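PDB 4KKM: polyprenyl synthetase from Zymomonas mobilis subsp. mobilis, which probably acts as a prenyltransferase of the FPP/GGPP synthase family, joining isoprenoid diphosphates into longer chains with the help of divalent metal ions. Local coordinates for residues Ala35-Pro47 with Glu88-Ile100. Sequence-based numbering, arbitrary orientation.
Sequences AQDIDRLFAEQLP and EAALRVGMAIECI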
loop_
_atom_site.group_PDB
_atom_site.type_symbol
_atom_site.label_atom_id
_atom_site.label_comp_id
_atom_site.label_asym_id
_atom_site.label_seq_id
_atom_site.Cartn_x
_atom_site.Cartn_y
_atom_site.Cartn_z
ATOM N N ALA B 35 14.447 12.495 -14.603
ATOM C CA ALA B 35 14.468 13.149 -13.293
ATOM C C ALA B 35 13.552 14.375 -13.257
ATOM O O ALA B 35 12.778 14.560 -12.313
ATOM C CB ALA B 35 15.897 13.531 -12.908
ATOM N N GLN B 36 13.631 15.200 -14.294
ATOM C CA GLN B 36 12.802 16.400 -14.368
ATOM C C GLN B 36 11.324 16.046 -14.513
ATOM O O GLN B 36 10.464 16.662 -13.888
ATOM C CB GLN B 36 13.240 17.293 -15.529
ATOM C CG GLN B 36 14.557 18.021 -15.295
ATOM C CD GLN B 36 14.818 19.094 -16.338
ATOM O OE1 GLN B 36 13.970 19.369 -17.189
ATOM N NE2 GLN B 36 15.996 19.705 -16.277
ATOM N N ASP B 37 11.037 15.046 -15.336
ATOM C CA ASP B 37 9.662 14.624 -15.564
ATOM C C ASP B 37 9.029 14.035 -14.304
ATOM O O ASP B 37 7.871 14.314 -14.001
ATOM C CB ASP B 37 9.601 13.617 -16.711
ATOM C CG ASP B 37 9.773 14.276 -18.068
ATOM O OD1 ASP B 37 9.307 15.426 -18.226
ATOM O OD2 ASP B 37 10.370 13.647 -18.970
ATOM N N ILE B 38 9.792 13.220 -13.583
ATOM C CA ILE B 38 9.288 12.584 -12.368
ATOM C C ILE B 38 9.027 13.637 -11.298
ATOM O O ILE B 38 8.032 13.554 -10.586
ATOM C CB ILE B 38 10.235 11.463 -11.863
ATOM C CG1 ILE B 38 10.216 10.289 -12.846
ATOM C CG2 ILE B 38 9.831 10.972 -10.458
ATOM C CD1 ILE B 38 8.838 9.654 -13.017
ATOM N N ASP B 39 9.895 14.648 -11.209
ATOM C CA ASP B 39 9.651 15.772 -10.290
ATOM C C ASP B 39 8.369 16.534 -10.636
ATOM O O ASP B 39 7.569 16.859 -9.749
ATOM C CB ASP B 39 10.836 16.744 -10.250
ATOM C CG ASP B 39 11.934 16.296 -9.298
ATOM O OD1 ASP B 39 11.724 15.334 -8.529
ATOM O OD2 ASP B 39 13.015 16.916 -9.308
ATOM N N ARG B 40 8.183 16.825 -11.920
ATOM C CA ARG B 40 6.962 17.470 -12.390
ATOM C C ARG B 40 5.726 16.647 -12.040
ATOM O O ARG B 40 4.726 17.177 -11.554
ATOM C CB ARG B 40 7.004 17.691 -13.906
ATOM C CG ARG B 40 5.621 17.943 -14.509
ATOM C CD ARG B 40 5.668 18.224 -16.006
ATOM N NE ARG B 40 6.213 17.101 -16.769
ATOM C CZ ARG B 40 5.500 16.062 -17.192
ATOM N NH1 ARG B 40 4.203 15.990 -16.929
ATOM N NH2 ARG B 40 6.087 15.094 -17.879
ATOM N N LEU B 41 5.800 15.346 -12.292
ATOM C CA LEU B 41 4.652 14.472 -12.099
ATOM C C LEU B 41 4.257 14.339 -10.622
ATOM O O LEU B 41 3.071 14.367 -10.283
ATOM C CB LEU B 41 4.917 13.102 -12.741
ATOM C CG LEU B 41 4.972 13.129 -14.271
ATOM C CD1 LEU B 41 5.493 11.809 -14.829
ATOM C CD2 LEU B 41 3.602 13.452 -14.846
ATOM N N PHE B 42 5.248 14.199 -9.745
ATOM C CA PHE B 42 4.968 14.114 -8.315
ATOM C C PHE B 42 4.365 15.418 -7.803
ATOM O O PHE B 42 3.424 15.406 -7.010
ATOM C CB PHE B 42 6.232 13.775 -7.517
ATOM C CG PHE B 42 6.422 12.301 -7.260
ATOM C CD1 PHE B 42 5.465 11.572 -6.574
ATOM C CD2 PHE B 42 7.568 11.654 -7.693
ATOM C CE1 PHE B 42 5.647 10.218 -6.327
ATOM C CE2 PHE B 42 7.758 10.307 -7.446
ATOM C CZ PHE B 42 6.793 9.588 -6.765
ATOM N N ALA B 43 4.909 16.540 -8.267
ATOM C CA ALA B 43 4.435 17.855 -7.843
ATOM C C ALA B 43 2.966 18.030 -8.195
ATOM O O ALA B 43 2.186 18.546 -7.398
ATOM C CB ALA B 43 5.271 18.961 -8.488
ATOM N N GLU B 44 2.595 17.581 -9.391
ATOM C CA GLU B 44 1.223 17.680 -9.870
ATOM C C GLU B 44 0.288 16.720 -9.142
ATOM O O GLU B 44 -0.897 17.009 -8.956
ATOM C CB GLU B 44 1.179 17.405 -11.374
ATOM C CG GLU B 44 -0.201 17.502 -11.997
ATOM C CD GLU B 44 -0.159 17.415 -13.513
ATOM O OE1 GLU B 44 0.706 16.683 -14.047
ATOM O OE2 GLU B 44 -0.982 18.090 -14.171
ATOM N N GLN B 45 0.830 15.576 -8.739
ATOM C CA GLN B 45 0.062 14.542 -8.063
ATOM C C GLN B 45 -0.177 14.880 -6.593
ATOM O O GLN B 45 -1.048 14.295 -5.944
ATOM C CB GLN B 45 0.800 13.202 -8.164
ATOM C CG GLN B 45 -0.055 11.987 -7.876
ATOM C CD GLN B 45 -1.104 11.758 -8.939
ATOM O OE1 GLN B 45 -0.830 11.879 -10.132
ATOM N NE2 GLN B 45 -2.320 11.440 -8.513
ATOM N N LEU B 46 0.597 15.825 -6.065
ATOM C CA LEU B 46 0.567 16.098 -4.627
ATOM C C LEU B 46 0.285 17.556 -4.272
ATOM O O LEU B 46 1.115 18.208 -3.633
ATOM C CB LEU B 46 1.885 15.659 -3.979
ATOM C CG LEU B 46 2.242 14.171 -4.117
ATOM C CD1 LEU B 46 3.669 13.906 -3.668
ATOM C CD2 LEU B 46 1.284 13.307 -3.323
ATOM N N PRO B 47 -0.892 18.071 -4.667
ATOM C CA PRO B 47 -1.213 19.441 -4.255
ATOM C C PRO B 47 -1.309 19.531 -2.736
ATOM O O PRO B 47 -1.822 18.608 -2.103
ATOM C CB PRO B 47 -2.582 19.693 -4.898
ATOM C CG PRO B 47 -3.175 18.339 -5.074
ATOM C CD PRO B 47 -2.016 17.421 -5.364
ATOM N N GLU B 88 4.400 9.569 -21.990
ATOM C CA GLU B 88 3.862 10.115 -20.747
ATOM C C GLU B 88 3.266 9.009 -19.875
ATOM O O GLU B 88 3.408 9.022 -18.653
ATOM C CB GLU B 88 2.828 11.214 -21.033
ATOM C CG GLU B 88 2.248 11.887 -19.782
ATOM C CD GLU B 88 3.189 12.905 -19.135
ATOM O OE1 GLU B 88 4.351 13.033 -19.574
ATOM O OE2 GLU B 88 2.757 13.586 -18.180
ATOM N N ALA B 89 2.599 8.051 -20.510
ATOM C CA ALA B 89 2.047 6.907 -19.795
ATOM C C ALA B 89 3.163 6.113 -19.118
ATOM O O ALA B 89 3.056 5.762 -17.943
ATOM C CB ALA B 89 1.269 6.021 -20.742
ATOM N N ALA B 90 4.228 5.832 -19.869
ATOM C CA ALA B 90 5.404 5.157 -19.318
ATOM C C ALA B 90 5.950 5.902 -18.102
ATOM O O ALA B 90 6.267 5.294 -17.076
ATOM C CB ALA B 90 6.487 5.008 -20.388
ATOM N N LEU B 91 6.041 7.224 -18.212
ATOM C CA LEU B 91 6.499 8.041 -17.093
ATOM C C LEU B 91 5.592 7.925 -15.864
ATOM O O LEU B 91 6.076 7.921 -14.731
ATOM C CB LEU B 91 6.636 9.508 -17.515
ATOM C CG LEU B 91 7.893 9.867 -18.314
ATOM C CD1 LEU B 91 7.736 11.242 -18.962
ATOM C CD2 LEU B 91 9.120 9.820 -17.412
ATOM N N ARG B 92 4.283 7.835 -16.078
ATOM C CA ARG B 92 3.347 7.703 -14.956
ATOM C C ARG B 92 3.504 6.356 -14.249
ATOM O O ARG B 92 3.377 6.264 -13.026
ATOM C CB ARG B 92 1.898 7.886 -15.422
ATOM C CG ARG B 92 1.575 9.285 -15.944
ATOM C CD ARG B 92 0.072 9.554 -15.939
ATOM N NE ARG B 92 -0.451 9.496 -14.578
ATOM C CZ ARG B 92 -0.378 10.492 -13.698
ATOM N NH1 ARG B 92 0.178 11.650 -14.038
ATOM N NH2 ARG B 92 -0.869 10.329 -12.474
ATOM N N VAL B 93 3.764 5.311 -15.025
ATOM C CA VAL B 93 4.080 4.012 -14.435
ATOM C C VAL B 93 5.392 4.136 -13.663
ATOM O O VAL B 93 5.543 3.570 -12.582
ATOM C CB VAL B 93 4.165 2.898 -15.508
ATOM C CG1 VAL B 93 4.660 1.557 -14.902
ATOM C CG2 VAL B 93 2.812 2.738 -16.219
ATOM N N GLY B 94 6.328 4.900 -14.216
ATOM C CA GLY B 94 7.557 5.211 -13.513
ATOM C C GLY B 94 7.263 5.891 -12.183
ATOM O O GLY B 94 7.850 5.538 -11.159
ATOM N N MET B 95 6.345 6.853 -12.179
ATOM C CA MET B 95 5.978 7.503 -10.917
ATOM C C MET B 95 5.429 6.492 -9.914
ATOM O O MET B 95 5.771 6.533 -8.731
ATOM C CB MET B 95 4.965 8.636 -11.113
ATOM C CG MET B 95 4.471 9.234 -9.790
ATOM S SD MET B 95 3.636 10.831 -9.954
ATOM C CE MET B 95 2.361 10.429 -11.151
ATOM N N ALA B 96 4.580 5.586 -10.396
ATOM C CA ALA B 96 3.971 4.573 -9.537
ATOM C C ALA B 96 5.011 3.693 -8.840
ATOM O O ALA B 96 4.908 3.456 -7.637
ATOM C CB ALA B 96 2.985 3.711 -10.333
ATOM N N ILE B 97 6.008 3.203 -9.581
ATOM C CA ILE B 97 7.023 2.346 -8.965
ATOM C C ILE B 97 7.883 3.174 -8.019
ATOM O O ILE B 97 8.341 2.687 -6.980
ATOM C CB ILE B 97 7.897 1.561 -10.014
ATOM C CG1 ILE B 97 8.838 0.565 -9.318
ATOM C CG2 ILE B 97 8.699 2.508 -10.904
ATOM C CD1 ILE B 97 8.107 -0.461 -8.466
ATOM N N GLU B 98 8.075 4.441 -8.364
ATOM C CA GLU B 98 8.876 5.325 -7.527
ATOM C C GLU B 98 8.145 5.625 -6.219
ATOM O O GLU B 98 8.778 5.864 -5.196
ATOM C CB GLU B 98 9.243 6.611 -8.282
ATOM C CG GLU B 98 10.250 7.516 -7.571
ATOM C CD GLU B 98 11.675 6.960 -7.519
ATOM O OE1 GLU B 98 11.919 5.805 -7.935
ATOM O OE2 GLU B 98 12.564 7.695 -7.041
ATOM N N CYS B 99 6.814 5.587 -6.245
ATOM C CA CYS B 99 6.043 5.695 -5.010
ATOM C C CYS B 99 6.415 4.594 -4.026
ATOM O O CYS B 99 6.614 4.846 -2.838
ATOM C CB CYS B 99 4.542 5.629 -5.285
ATOM S SG CYS B 99 3.837 7.151 -5.931
ATOM N N ILE B 100 6.492 3.369 -4.528
ATOM C CA ILE B 100 6.841 2.221 -3.696
ATOM C C ILE B 100 8.278 2.326 -3.190
ATOM O O ILE B 100 8.557 2.087 -2.013
ATOM C CB ILE B 100 6.658 0.913 -4.470
ATOM C CG1 ILE B 100 5.197 0.762 -4.913
ATOM C CG2 ILE B 100 7.158 -0.287 -3.648
ATOM C CD1 ILE B 100 4.184 0.778 -3.770
HETATM O O HOH W 1 0.954 13.859 -11.936
#
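A knob-into-hole contact, with Leu-41 lodged among Glu-88, Leu-91, Arg-92 and Met-95, lies where helix 35-45 crosses helix 88-100. The axes of these segments come within 9.8 Å, with a signed crossing angle of -73°. Leu-41 CD1 rests on Leu-91 CB at 3.7 Å, while Leu-41 CD2 runs past the Glu-88 carboxylate. Ile-38 brings CD1 onto the backbone at Leu-91 O and Met-95 N, beside Gly-94.

Met-95 runs out extended, CG anti to the backbone N (chi1 174°), which puts CG and SD over one face of the Phe-42 ring in CH-pi and Met-aromatic contacts; the bend at chi3 turns CE toward Leu-41 CB and Gln-45 OE1. Met-95 SD lies 4.2 Å from the Phe-42 ring centroid. Cys-99 SG comes to the ring edge, 3.6 Å from Phe-42 CE1, and Glu-98 CG meets the same ring in its plane. The carboxylate of Glu-98 pairs with Arg-70, which also bridges to Asp-39.

In this predominantly helical isoprenoid synthase fold the contact joins the N-terminal helix 24-45 to helix 87-109, whose far end carries the calcium ligand Asp-108; the contact itself lies away from that site. Toward the start of segment 88-100, Arg-40 grips Glu-88 end-on: NH1 reaches OE2 at 3.1 Å and NH2 reaches OE1 at 3.2 Å, both through syn lone pairs, with the two planes 19° apart. Arg-40 NH2 also bonds Asp-37 OD1, from above that carboxylate. An alanine in place of Glu-88 would probably leave Arg-40 with Asp-37 as its remaining mate here and uncover one wall of the Leu-41 hole. Farther along, Arg-92 NH2 donates to Gln-45 OE1 at 2.8 Å, tilted from the amide plane, and a water joins Arg-92 NH1, Gln-45 OE1 and Leu-41 O.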